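Local coordinates for hydrazine synthase subunit alpha (Candidatus Kuenenia stuttgartiensis, PDB 5C2V), which makes hydrazine within the hydrazine synthase complex, condensing hydroxylamine supplied by the gamma subunit with ammonia and carrying two c-type hemes, at residues Glu24-Val29 with Tyr341-Asp346; Lys196-Ile201 with Asp262-Ala267; Lys460-Ile465 with Gly515-Ser520; Arg595-Asp600 with Glu753-Val758. All coordinates share one frame; numbering follows the deposited sequence.

Interaction 1 (Glu24-Val29 with Tyr341-Asp346)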
loop_
_atom_site.group_PDB
_atom_site.type_symbol
_atom_site.label_atom_id
_atom_site.label_comp_id
_atom_site.label_asym_id
_atom_site.label_seq_id
_atom_site.Cartn_x
_atom_site.Cartn_y
_atom_site.Cartn_z
ATOM N N GLU D 24 -30.161 30.405 11.873
ATOM C CA GLU D 24 -31.120 31.493 12.066
ATOM C C GLU D 24 -30.913 32.666 11.108
ATOM O O GLU D 24 -31.875 33.254 10.613
ATOM C CB GLU D 24 -31.054 31.999 13.511
ATOM C CG GLU D 24 -31.384 30.941 14.551
ATOM C CD GLU D 24 -30.901 31.304 15.945
ATOM O OE1 GLU D 24 -30.063 32.221 16.073
ATOM O OE2 GLU D 24 -31.359 30.663 16.915
ATOM N N VAL D 25 -29.653 33.009 10.858
ATOM C CA VAL D 25 -29.321 34.223 10.119
ATOM C C VAL D 25 -29.428 34.018 8.610
ATOM O O VAL D 25 -29.382 34.977 7.838
ATOM C CB VAL D 25 -27.899 34.714 10.471
ATOM C CG1 VAL D 25 -26.854 33.923 9.699
ATOM C CG2 VAL D 25 -27.760 36.207 10.198
ATOM N N GLN D 26 -29.578 32.763 8.196
ATOM C CA GLN D 26 -29.653 32.414 6.780
ATOM C C GLN D 26 -30.783 33.129 6.043
ATOM O O GLN D 26 -30.538 33.966 5.173
ATOM C CB GLN D 26 -29.822 30.905 6.619
ATOM C CG GLN D 26 -29.929 30.456 5.175
ATOM C CD GLN D 26 -30.635 29.128 5.035
ATOM O OE1 GLN D 26 -30.048 28.143 4.587
ATOM N NE2 GLN D 26 -31.907 29.093 5.417
ATOM N N GLY D 27 -32.019 32.788 6.391
ATOM C CA GLY D 27 -33.181 33.313 5.695
ATOM C C GLY D 27 -33.566 32.416 4.534
ATOM O O GLY D 27 -32.816 31.511 4.175
ATOM N N PRO D 28 -34.747 32.658 3.943
ATOM C CA PRO D 28 -35.230 31.864 2.806
ATOM C C PRO D 28 -34.347 32.017 1.569
ATOM O O PRO D 28 -33.737 33.070 1.381
ATOM C CB PRO D 28 -36.629 32.437 2.545
ATOM C CG PRO D 28 -37.014 33.118 3.818
ATOM C CD PRO D 28 -35.737 33.655 4.379
ATOM N N VAL D 29 -34.279 30.978 0.741
ATOM C CA VAL D 29 -33.491 31.036 -0.486
ATOM C C VAL D 29 -34.381 30.965 -1.724
ATOM O O VAL D 29 -34.918 29.905 -2.050
ATOM C CB VAL D 29 -32.466 29.885 -0.544
ATOM C CG1 VAL D 29 -31.715 29.902 -1.868
ATOM C CG2 VAL D 29 -31.503 29.966 0.631
ATOM N N TYR D 341 -22.581 21.904 -1.954
ATOM C CA TYR D 341 -22.813 23.116 -1.173
ATOM C C TYR D 341 -23.831 22.925 -0.049
ATOM O O TYR D 341 -25.033 23.068 -0.270
ATOM C CB TYR D 341 -23.259 24.265 -2.074
ATOM C CG TYR D 341 -22.910 25.613 -1.491
ATOM C CD1 TYR D 341 -23.736 26.222 -0.557
ATOM C CD2 TYR D 341 -21.739 26.264 -1.853
ATOM C CE1 TYR D 341 -23.415 27.447 -0.012
ATOM C CE2 TYR D 341 -21.408 27.489 -1.315
ATOM C CZ TYR D 341 -22.249 28.074 -0.395
ATOM O OH TYR D 341 -21.921 29.295 0.142
ATOM N N PRO D 342 -23.351 22.590 1.158
ATOM C CA PRO D 342 -24.225 22.404 2.323
ATOM C C PRO D 342 -24.981 23.678 2.702
ATOM O O PRO D 342 -24.451 24.780 2.553
ATOM C CB PRO D 342 -23.252 22.005 3.442
ATOM C CG PRO D 342 -21.970 21.643 2.755
ATOM C CD PRO D 342 -21.927 22.466 1.513
ATOM N N LEU D 343 -26.207 23.519 3.191
ATOM C CA LEU D 343 -27.004 24.649 3.658
ATOM C C LEU D 343 -27.248 24.552 5.161
ATOM O O LEU D 343 -27.285 23.454 5.715
ATOM C CB LEU D 343 -28.343 24.715 2.915
ATOM C CG LEU D 343 -28.366 25.285 1.495
ATOM C CD1 LEU D 343 -29.787 25.288 0.948
ATOM C CD2 LEU D 343 -27.780 26.687 1.469
ATOM N N PRO D 344 -27.415 25.707 5.827
ATOM C CA PRO D 344 -27.771 25.781 7.250
ATOM C C PRO D 344 -29.103 25.100 7.568
ATOM O O PRO D 344 -29.404 24.845 8.733
ATOM C CB PRO D 344 -27.854 27.288 7.508
ATOM C CG PRO D 344 -26.925 27.880 6.512
ATOM C CD PRO D 344 -27.075 27.034 5.281
ATOM N N ASP D 345 -29.883 24.809 6.531
ATOM C CA ASP D 345 -31.170 24.141 6.677
ATOM C C ASP D 345 -30.985 22.631 6.679
ATOM O O ASP D 345 -31.960 21.878 6.645
ATOM C CB ASP D 345 -32.121 24.545 5.549
ATOM C CG ASP D 345 -32.196 26.043 5.361
ATOM O OD1 ASP D 345 -32.053 26.775 6.362
ATOM O OD2 ASP D 345 -32.396 26.488 4.212
ATOM N N ASP D 346 -29.720 22.211 6.692
ATOM C CA ASP D 346 -29.319 20.809 6.581
ATOM C C ASP D 346 -29.672 20.247 5.209
ATOM O O ASP D 346 -29.866 19.042 5.052
ATOM C CB ASP D 346 -29.954 19.955 7.684
ATOM C CG ASP D 346 -29.517 20.377 9.071
ATOM O OD1 ASP D 346 -28.422 20.964 9.193
ATOM O OD2 ASP D 346 -30.266 20.121 10.037
#

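Interaction 2 (Lys196-Ile201 with Asp262-Ala267)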
loop_
_atom_site.group_PDB
_atom_site.type_symbol
_atom_site.label_atom_id
_atom_site.label_comp_id
_atom_site.label_asym_id
_atom_site.label_seq_id
_atom_site.Cartn_x
_atom_site.Cartn_y
_atom_site.Cartn_z
ATOM N N LYS D 196 -5.646 49.418 3.922
ATOM C CA LYS D 196 -6.099 50.192 5.065
ATOM C C LYS D 196 -6.792 49.323 6.111
ATOM O O LYS D 196 -6.893 49.717 7.265
ATOM C CB LYS D 196 -7.013 51.335 4.610
ATOM C CG LYS D 196 -6.245 52.539 4.065
ATOM C CD LYS D 196 -6.112 52.461 2.555
ATOM C CE LYS D 196 -5.240 53.564 1.986
ATOM N NZ LYS D 196 -5.228 53.516 0.497
ATOM N N ILE D 197 -7.255 48.138 5.720
ATOM C CA ILE D 197 -7.871 47.219 6.677
ATOM C C ILE D 197 -6.793 46.545 7.523
ATOM O O ILE D 197 -6.945 46.385 8.737
ATOM C CB ILE D 197 -8.732 46.155 5.971
ATOM C CG1 ILE D 197 -9.985 46.816 5.396
ATOM C CG2 ILE D 197 -9.111 45.031 6.933
ATOM C CD1 ILE D 197 -11.026 45.846 4.889
ATOM N N ILE D 198 -5.697 46.170 6.874
ATOM C CA ILE D 198 -4.521 45.667 7.571
ATOM C C ILE D 198 -3.954 46.768 8.465
ATOM O O ILE D 198 -3.472 46.507 9.567
ATOM C CB ILE D 198 -3.447 45.176 6.575
ATOM C CG1 ILE D 198 -3.960 43.960 5.806
ATOM C CG2 ILE D 198 -2.156 44.825 7.294
ATOM C CD1 ILE D 198 -4.261 42.767 6.685
ATOM N N GLN D 199 -4.039 48.007 7.991
ATOM C CA GLN D 199 -3.591 49.156 8.770
ATOM C C GLN D 199 -4.514 49.384 9.961
ATOM O O GLN D 199 -4.095 49.890 10.999
ATOM C CB GLN D 199 -3.526 50.410 7.897
ATOM C CG GLN D 199 -2.790 51.570 8.544
ATOM C CD GLN D 199 -2.639 52.761 7.617
ATOM O OE1 GLN D 199 -3.277 52.834 6.567
ATOM N NE2 GLN D 199 -1.788 53.702 8.004
ATOM N N ARG D 200 -5.776 49.005 9.802
ATOM C CA ARG D 200 -6.740 49.109 10.885
ATOM C C ARG D 200 -6.414 48.076 11.950
ATOM O O ARG D 200 -6.372 48.389 13.139
ATOM C CB ARG D 200 -8.170 48.925 10.362
ATOM C CG ARG D 200 -9.172 48.454 11.411
ATOM C CD ARG D 200 -10.608 48.719 10.973
ATOM N NE ARG D 200 -11.584 48.010 11.799
ATOM C CZ ARG D 200 -11.954 48.387 13.019
ATOM N NH1 ARG D 200 -11.427 49.469 13.573
ATOM N NH2 ARG D 200 -12.851 47.675 13.689
ATOM N N ILE D 201 -6.179 46.842 11.514
ATOM C CA ILE D 201 -5.859 45.761 12.439
ATOM C C ILE D 201 -4.449 45.859 13.033
ATOM O O ILE D 201 -4.285 45.890 14.252
ATOM C CB ILE D 201 -6.009 44.390 11.751
ATOM C CG1 ILE D 201 -7.417 44.237 11.169
ATOM C CG2 ILE D 201 -5.707 43.267 12.729
ATOM C CD1 ILE D 201 -7.648 42.924 10.449
ATOM N N ASP D 262 -5.458 26.422 7.954
ATOM C CA ASP D 262 -4.408 27.375 8.293
ATOM C C ASP D 262 -5.026 28.713 8.677
ATOM O O ASP D 262 -6.126 29.041 8.237
ATOM C CB ASP D 262 -3.439 27.553 7.118
ATOM C CG ASP D 262 -2.145 28.240 7.523
ATOM O OD1 ASP D 262 -2.070 28.774 8.650
ATOM O OD2 ASP D 262 -1.200 28.251 6.706
ATOM N N ASN D 263 -4.320 29.484 9.498
ATOM C CA ASN D 263 -4.763 30.831 9.826
ATOM C C ASN D 263 -4.712 31.707 8.581
ATOM O O ASN D 263 -3.930 31.446 7.667
ATOM C CB ASN D 263 -3.911 31.430 10.946
ATOM C CG ASN D 263 -4.167 30.773 12.288
ATOM O OD1 ASN D 263 -3.234 30.391 12.995
ATOM N ND2 ASN D 263 -5.439 30.639 12.648
ATOM N N TRP D 264 -5.544 32.744 8.544
ATOM C CA TRP D 264 -5.688 33.551 7.337
ATOM C C TRP D 264 -4.416 34.326 6.991
ATOM O O TRP D 264 -4.283 34.843 5.882
ATOM C CB TRP D 264 -6.875 34.511 7.479
ATOM C CG TRP D 264 -6.713 35.559 8.534
ATOM C CD1 TRP D 264 -6.773 35.379 9.886
ATOM C CD2 TRP D 264 -6.496 36.959 8.324
ATOM N NE1 TRP D 264 -6.591 36.578 10.530
ATOM C CE2 TRP D 264 -6.419 37.564 9.594
ATOM C CE3 TRP D 264 -6.351 37.758 7.187
ATOM C CZ2 TRP D 264 -6.205 38.931 9.758
ATOM C CZ3 TRP D 264 -6.138 39.115 7.351
ATOM C CH2 TRP D 264 -6.067 39.688 8.627
ATOM N N ASP D 265 -3.488 34.413 7.940
ATOM C CA ASP D 265 -2.167 34.966 7.659
ATOM C C ASP D 265 -1.142 33.863 7.388
ATOM O O ASP D 265 0.012 34.145 7.065
ATOM C CB ASP D 265 -1.694 35.850 8.815
ATOM C CG ASP D 265 -1.639 35.106 10.133
ATOM O OD1 ASP D 265 -2.442 34.168 10.318
ATOM O OD2 ASP D 265 -0.795 35.458 10.983
ATOM N N GLY D 266 -1.570 32.610 7.516
ATOM C CA GLY D 266 -0.691 31.475 7.296
ATOM C C GLY D 266 0.289 31.247 8.432
ATOM O O GLY D 266 1.425 30.823 8.212
ATOM N N ALA D 267 -0.153 31.533 9.652
ATOM C CA ALA D 267 0.694 31.406 10.833
ATOM C C ALA D 267 0.798 29.970 11.346
ATOM O O ALA D 267 1.839 29.565 11.861
ATOM C CB ALA D 267 0.181 32.316 11.939
#

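Interaction 3 (Lys460-Ile465 with Gly515-Ser520)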
loop_
_atom_site.group_PDB
_atom_site.type_symbol
_atom_site.label_atom_id
_atom_site.label_comp_id
_atom_site.label_asym_id
_atom_site.label_seq_id
_atom_site.Cartn_x
_atom_site.Cartn_y
_atom_site.Cartn_z
ATOM N N LYS D 460 22.017 14.389 17.887
ATOM C CA LYS D 460 22.957 15.469 18.160
ATOM C C LYS D 460 22.520 16.799 17.560
ATOM O O LYS D 460 22.640 17.846 18.195
ATOM C CB LYS D 460 24.345 15.097 17.643
ATOM C CG LYS D 460 24.933 13.862 18.302
ATOM C CD LYS D 460 24.885 13.965 19.816
ATOM C CE LYS D 460 25.611 12.802 20.468
ATOM N NZ LYS D 460 25.417 12.788 21.944
ATOM N N ALA D 461 22.017 16.752 16.331
ATOM C CA ALA D 461 21.659 17.969 15.616
ATOM C C ALA D 461 20.514 17.743 14.638
ATOM O O ALA D 461 19.951 16.652 14.557
ATOM C CB ALA D 461 22.874 18.521 14.883
ATOM N N VAL D 462 20.173 18.796 13.904
ATOM C CA VAL D 462 19.153 18.736 12.869
ATOM C C VAL D 462 19.614 19.489 11.627
ATOM O O VAL D 462 20.246 20.550 11.721
ATOM C CB VAL D 462 17.799 19.321 13.342
ATOM C CG1 VAL D 462 17.159 18.422 14.389
ATOM C CG2 VAL D 462 17.971 20.738 13.871
ATOM N N ARG D 463 19.302 18.920 10.466
ATOM C CA ARG D 463 19.570 19.566 9.190
ATOM C C ARG D 463 18.306 20.235 8.666
ATOM O O ARG D 463 17.240 19.621 8.614
ATOM C CB ARG D 463 20.097 18.560 8.162
ATOM C CG ARG D 463 20.326 19.167 6.784
ATOM C CD ARG D 463 20.775 18.133 5.762
ATOM N NE ARG D 463 22.078 17.557 6.083
ATOM C CZ ARG D 463 22.257 16.312 6.512
ATOM N NH1 ARG D 463 21.216 15.505 6.665
ATOM N NH2 ARG D 463 23.480 15.871 6.781
ATOM N N ILE D 464 18.436 21.498 8.281
ATOM C CA ILE D 464 17.322 22.270 7.754
ATOM C C ILE D 464 17.550 22.575 6.280
ATOM O O ILE D 464 18.566 23.179 5.902
ATOM C CB ILE D 464 17.117 23.583 8.527
ATOM C CG1 ILE D 464 17.212 23.333 10.034
ATOM C CG2 ILE D 464 15.779 24.205 8.164
ATOM C CD1 ILE D 464 17.079 24.586 10.869
ATOM N N ILE D 465 16.581 22.156 5.470
ATOM C CA ILE D 465 16.677 22.158 4.015
ATOM C C ILE D 465 15.608 23.047 3.382
ATOM O O ILE D 465 14.444 22.986 3.771
ATOM C CB ILE D 465 16.526 20.722 3.461
ATOM C CG1 ILE D 465 17.664 19.830 3.961
ATOM C CG2 ILE D 465 16.462 20.720 1.941
ATOM C CD1 ILE D 465 17.497 18.370 3.598
ATOM N N GLY D 515 16.566 16.164 23.882
ATOM C CA GLY D 515 15.925 16.010 22.587
ATOM C C GLY D 515 15.221 17.262 22.101
ATOM O O GLY D 515 14.549 17.243 21.070
ATOM N N SER D 516 15.377 18.353 22.842
ATOM C CA SER D 516 14.747 19.618 22.481
ATOM C C SER D 516 15.662 20.468 21.609
ATOM O O SER D 516 16.873 20.510 21.824
ATOM C CB SER D 516 14.349 20.398 23.736
ATOM O OG SER D 516 15.483 20.710 24.526
ATOM N N THR D 517 15.083 21.138 20.619
ATOM C CA THR D 517 15.857 22.024 19.758
ATOM C C THR D 517 15.040 23.247 19.354
ATOM O O THR D 517 13.816 23.185 19.263
ATOM C CB THR D 517 16.355 21.295 18.490
ATOM O OG1 THR D 517 17.240 22.152 17.758
ATOM C CG2 THR D 517 15.188 20.894 17.600
ATOM N N VAL D 518 15.726 24.361 19.130
ATOM C CA VAL D 518 15.077 25.597 18.711
ATOM C C VAL D 518 16.030 26.395 17.829
ATOM O O VAL D 518 17.241 26.392 18.057
ATOM C CB VAL D 518 14.632 26.446 19.930
ATOM C CG1 VAL D 518 15.821 26.772 20.824
ATOM C CG2 VAL D 518 13.925 27.719 19.481
ATOM N N THR D 519 15.497 27.064 16.812
ATOM C CA THR D 519 16.354 27.847 15.931
ATOM C C THR D 519 15.648 29.018 15.259
ATOM O O THR D 519 14.416 29.060 15.163
ATOM C CB THR D 519 16.971 26.968 14.824
ATOM O OG1 THR D 519 18.095 27.641 14.246
ATOM C CG2 THR D 519 15.949 26.675 13.740
ATOM N N SER D 520 16.460 29.970 14.810
ATOM C CA SER D 520 16.009 31.072 13.973
ATOM C C SER D 520 16.470 30.821 12.542
ATOM O O SER D 520 17.575 30.328 12.318
ATOM C CB SER D 520 16.552 32.408 14.486
ATOM O OG SER D 520 16.238 32.603 15.853
#

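Interaction 4 (Arg595-Asp600 with Glu753-Val758)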
loop_
_atom_site.group_PDB
_atom_site.type_symbol
_atom_site.label_atom_id
_atom_site.label_comp_id
_atom_site.label_asym_id
_atom_site.label_seq_id
_atom_site.Cartn_x
_atom_site.Cartn_y
_atom_site.Cartn_z
ATOM N N ARG D 595 26.072 27.009 9.189
ATOM C CA ARG D 595 26.371 26.548 7.838
ATOM C C ARG D 595 27.066 25.186 7.811
ATOM O O ARG D 595 26.723 24.329 6.996
ATOM C CB ARG D 595 27.229 27.585 7.108
ATOM C CG ARG D 595 27.817 27.093 5.796
ATOM C CD ARG D 595 28.429 28.229 4.995
ATOM N NE ARG D 595 27.455 28.862 4.111
ATOM C CZ ARG D 595 27.545 28.863 2.785
ATOM N NH1 ARG D 595 28.571 28.273 2.188
ATOM N NH2 ARG D 595 26.614 29.461 2.056
ATOM N N TYR D 596 28.033 24.980 8.701
ATOM C CA TYR D 596 28.845 23.764 8.656
ATOM C C TYR D 596 28.780 22.932 9.936
ATOM O O TYR D 596 28.113 23.303 10.901
ATOM C CB TYR D 596 30.304 24.120 8.364
ATOM C CG TYR D 596 30.536 24.729 7.000
ATOM C CD1 TYR D 596 29.914 24.213 5.870
ATOM C CD2 TYR D 596 31.376 25.823 6.843
ATOM C CE1 TYR D 596 30.128 24.768 4.621
ATOM C CE2 TYR D 596 31.594 26.385 5.602
ATOM C CZ TYR D 596 30.968 25.855 4.494
ATOM O OH TYR D 596 31.184 26.414 3.256
ATOM N N LEU D 597 29.489 21.805 9.924
ATOM C CA LEU D 597 29.625 20.954 11.101
ATOM C C LEU D 597 31.077 20.799 11.516
ATOM O O LEU D 597 31.990 20.983 10.712
ATOM C CB LEU D 597 29.034 19.564 10.854
ATOM C CG LEU D 597 27.606 19.333 11.338
ATOM C CD1 LEU D 597 26.670 20.002 10.383
ATOM C CD2 LEU D 597 27.291 17.849 11.453
ATOM N N LYS D 598 31.278 20.451 12.780
ATOM C CA LYS D 598 32.594 20.078 13.270
ATOM C C LYS D 598 32.559 18.636 13.757
ATOM O O LYS D 598 31.648 18.242 14.490
ATOM C CB LYS D 598 33.051 21.018 14.387
ATOM C CG LYS D 598 33.370 22.426 13.911
ATOM C CD LYS D 598 34.039 23.245 15.002
ATOM C CE LYS D 598 33.100 23.485 16.170
ATOM N NZ LYS D 598 33.718 24.373 17.195
ATOM N N PHE D 599 33.544 17.854 13.325
ATOM C CA PHE D 599 33.673 16.461 13.734
ATOM C C PHE D 599 34.991 16.240 14.465
ATOM O O PHE D 599 35.942 17.001 14.283
ATOM C CB PHE D 599 33.595 15.523 12.524
ATOM C CG PHE D 599 32.343 15.676 11.708
ATOM C CD1 PHE D 599 31.199 14.965 12.030
ATOM C CD2 PHE D 599 32.317 16.517 10.608
ATOM C CE1 PHE D 599 30.049 15.099 11.276
ATOM C CE2 PHE D 599 31.170 16.654 9.850
ATOM C CZ PHE D 599 30.035 15.944 10.185
ATOM N N ASP D 600 35.047 15.198 15.288
ATOM C CA ASP D 600 36.293 14.824 15.945
ATOM C C ASP D 600 37.152 13.970 15.018
ATOM O O ASP D 600 36.852 13.834 13.832
ATOM C CB ASP D 600 36.019 14.085 17.260
ATOM C CG ASP D 600 35.052 12.922 17.098
ATOM O OD1 ASP D 600 34.982 12.334 15.999
ATOM O OD2 ASP D 600 34.359 12.592 18.084
ATOM N N GLU D 753 34.990 15.127 2.275
ATOM C CA GLU D 753 34.531 14.490 1.043
ATOM C C GLU D 753 33.418 13.479 1.320
ATOM O O GLU D 753 32.352 13.503 0.688
ATOM C CB GLU D 753 35.705 13.805 0.337
ATOM C CG GLU D 753 36.855 14.742 -0.010
ATOM C CD GLU D 753 38.144 14.004 -0.325
ATOM O OE1 GLU D 753 38.235 12.800 -0.002
ATOM O OE2 GLU D 753 39.065 14.626 -0.893
ATOM N N ARG D 754 33.679 12.594 2.278
ATOM C CA ARG D 754 32.725 11.564 2.663
ATOM C C ARG D 754 31.411 12.179 3.134
ATOM O O ARG D 754 30.330 11.750 2.721
ATOM C CB ARG D 754 33.318 10.673 3.757
ATOM C CG ARG D 754 32.475 9.456 4.094
ATOM C CD ARG D 754 33.215 8.511 5.029
ATOM N NE ARG D 754 33.452 9.104 6.341
ATOM C CZ ARG D 754 34.109 8.499 7.325
ATOM N NH1 ARG D 754 34.595 7.278 7.147
ATOM N NH2 ARG D 754 34.277 9.112 8.489
ATOM N N TYR D 755 31.505 13.195 3.988
ATOM C CA TYR D 755 30.305 13.851 4.490
ATOM C C TYR D 755 29.651 14.703 3.410
ATOM O O TYR D 755 28.472 15.038 3.507
ATOM C CB TYR D 755 30.614 14.708 5.716
ATOM C CG TYR D 755 29.364 15.141 6.446
ATOM C CD1 TYR D 755 28.649 14.238 7.221
ATOM C CD2 TYR D 755 28.890 16.442 6.349
ATOM C CE1 TYR D 755 27.501 14.618 7.885
ATOM C CE2 TYR D 755 27.741 16.833 7.011
ATOM C CZ TYR D 755 27.051 15.916 7.778
ATOM O OH TYR D 755 25.907 16.295 8.440
ATOM N N ALA D 756 30.418 15.064 2.386
ATOM C CA ALA D 756 29.839 15.738 1.231
ATOM C C ALA D 756 28.934 14.759 0.499
ATOM O O ALA D 756 27.830 15.111 0.076
ATOM C CB ALA D 756 30.920 16.271 0.307
ATOM N N ILE D 757 29.405 13.522 0.362
ATOM C CA ILE D 757 28.584 12.467 -0.228
ATOM C C ILE D 757 27.342 12.205 0.628
ATOM O O ILE D 757 26.229 12.077 0.105
ATOM C CB ILE D 757 29.382 11.160 -0.399
ATOM C CG1 ILE D 757 30.564 11.380 -1.343
ATOM C CG2 ILE D 757 28.485 10.048 -0.923
ATOM C CD1 ILE D 757 31.394 10.139 -1.583
ATOM N N VAL D 758 27.539 12.137 1.944
ATOM C CA VAL D 758 26.434 11.949 2.883
ATOM C C VAL D 758 25.366 13.030 2.718
ATOM O O VAL D 758 24.174 12.728 2.608
ATOM C CB VAL D 758 26.929 11.953 4.344
ATOM C CG1 VAL D 758 25.750 11.937 5.307
ATOM C CG2 VAL D 758 27.849 10.768 4.598
#

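Interaction 1 (Glu24-Val29 with Tyr341-Asp346)
With chi1 at 179° the Gln26 chain points away from its own N and stays extended beyond CG, which carries the side-chain amide across to Pro344 and Asp345. Asp345 answers with CG beside its own backbone N, turning the carboxylate to the amide. The two flat groups stand almost perpendicular, their planes 83° apart. Gln26 NE2 gives Asp345 OD1 a weak, bent hydrogen bond of 2.5 Å, whose length is doubtful at this resolution. Gln26 OE1 lies 2.9 Å from Asp345 OD2, but this is a pair of acceptors and no bond. Gln26 OE1 also lies against the proline, 3.2 Å from Pro344 CD, with Leu343 CD2 a little further from that oxygen at 4.1 Å. Leu343 to Asp346 form the type I turn that leads out of strand 336-342 of the beta-propeller, and Gln26 follows the helix 18-25. Lys23 of that helix joins in, bonding to Pro344 O and forming a salt bridge with Asp346. Asp345 OD2 also has a long, weak ion pair with Arg347. The chemistry implies a buried polar join in which amide and carboxylate approach closely through a weak and doubtful bond, so that proline packing and the Lys23 partners probably share in holding it.

Interaction 2 (Lys196-Ile201 with Asp262-Ala267)
Trp264 alone in 262-267 meets the helix 196-201, touching Ile198 and Ile201, and the residues around it shape the loop that presents it. Asp262 closes strand 256-262, its OD2 held by Tyr547 OH. Asn263 opens a type I turn that ends at Gly266, whose N bonds back to Asn263 O. Trp264 comes second in this turn. Its CG sits between the backbone N and the carbonyl carbon (chi1 66°), and the six-membered part of the indole leads toward the helix. There CH2 is the shared point of contact: Ile198 CD1 lies 4.1 Å from Trp264 CH2, at the ring edge and near its plane, and Ile201 CD1 lies 4.0 Å from the same Trp264 CH2, obliquely placed. Ile198 bends at its second torsion (chi2 -62°), whereas Ile201 runs straight out (chi2 179°), and this brings the two methyls to one atom. The indole NE1 is hydrogen-bonded to Ile397 O, which limits the rotation of the ring. Arg189 adds a cation-pi contact. Asp265 follows, its O bonded to Arg549. The helix also borders the gamma subunit, where Arg200 forms a salt bridge with Glu28 of that chain. Helix 196-201, which follows strand 186-191, thus packs against the loop between strands 256-262 and 270-273 of another sheet, with Met165 of strand 154-171 beside both Ile198 and Trp264.

Interaction 3 (Lys460-Ile465 with Gly515-Ser520)
Val462 and Thr517, then Ile464 and Thr519, face each other where two beta sheets of the heme-binding middle domain pack together. Strand 461-467 belongs to a four-stranded antiparallel sheet, and strand 517-522 is an outer strand of a small mixed sheet. The chains run in the same general direction but share no backbone bond; the nearest CA atoms, of Ile464 and Thr519, are 9.9 Å apart, so the junction is made by side chains. Val462 and Thr517 have the most surface buried. Val462 CG2 stands 4.2 Å from Thr517 OG1; that hydroxyl is hydrogen-bonded to Tyr510 O. The side chain of Val462 is also about 6 Å from the heme, and that of Thr517 about 7 Å from that of Cys556, which is covalently joined to heme #1. Two residues further along each strand, at the usual alternation for one face of a sheet, Ile464 and Thr519 repeat the pairing. Trp431 of the neighbouring strand 428-433 lies against both. Thr519 turns OG1 anti to the backbone N (chi1 -162°), which lets the hydroxyl reach Pro591 O and leaves CG2 in the crowded position between N and the carbonyl carbon, directed at the isoleucine. Ile464 extends to meet it (chi2 178°), and the two methyls come tip to tip, Ile464 CD1 lying 3.7 Å from Thr519 CG2.

Interaction 4 (Arg595-Asp600 with Glu753-Val758)
A T-shaped aromatic pair, Phe599 on Tyr755, joins a beta hairpin to a helix of the C-terminal cytochrome c domain. Phe599 comes edge first to the ring face of Tyr755: its CZ stands 3.6 Å above the tyrosine plane, over the ring centre. The centroids are 4.9 Å apart and the planes meet at 60°. Phe599 CZ is 3.7 Å from Tyr755 CE1, and Phe599 CE2 comes within 4.1 Å of Tyr755 CG. A chi1 of -167° at Tyr755 swings the ring off the helix toward strand 596-599. Two residues back on the strand, Leu597 meets the phenol end of the ring at about a right angle, Leu597 CD2 lying 3.7 Å from Tyr755 OH. That hydroxyl has its polar partner elsewhere, in a hydrogen bond with Gly536 O. Tyr508 of strand 503-510 touches both Leu597 and Tyr755. Strand 596-599 pairs antiparallel with 605-609, and a classic beta bulge forms where Arg595 and Tyr596 both face Lys609. On the helix, Glu753 packs on Ile653 and Ile757 on Ile650 of helix 646-657, consistent with the packing of the domain's N- and C-terminal helices in the cytochrome c fold.

In the fold
Interactions 1 and 2 belong to the N-terminal part of the chain, interaction 2 nested within the long loop that interaction 1 closes; they do not touch, their centres being about 28 Å apart. Interactions 3 and 4 follow in series on the far side of the chain's centre from interaction 1. These two touch through Arg463 and Tyr755, where the middle and cytochrome c domains meet, and share a neighbour in strand 503-510, touched by Val462, Ile464 and Thr519 and by Leu597 and Tyr755. The first three contacts are buried, the fourth only partly. Their chemistry runs from amide against carboxylate, through indole against methyls and methyls between sheets beside the heme, to an aromatic pair.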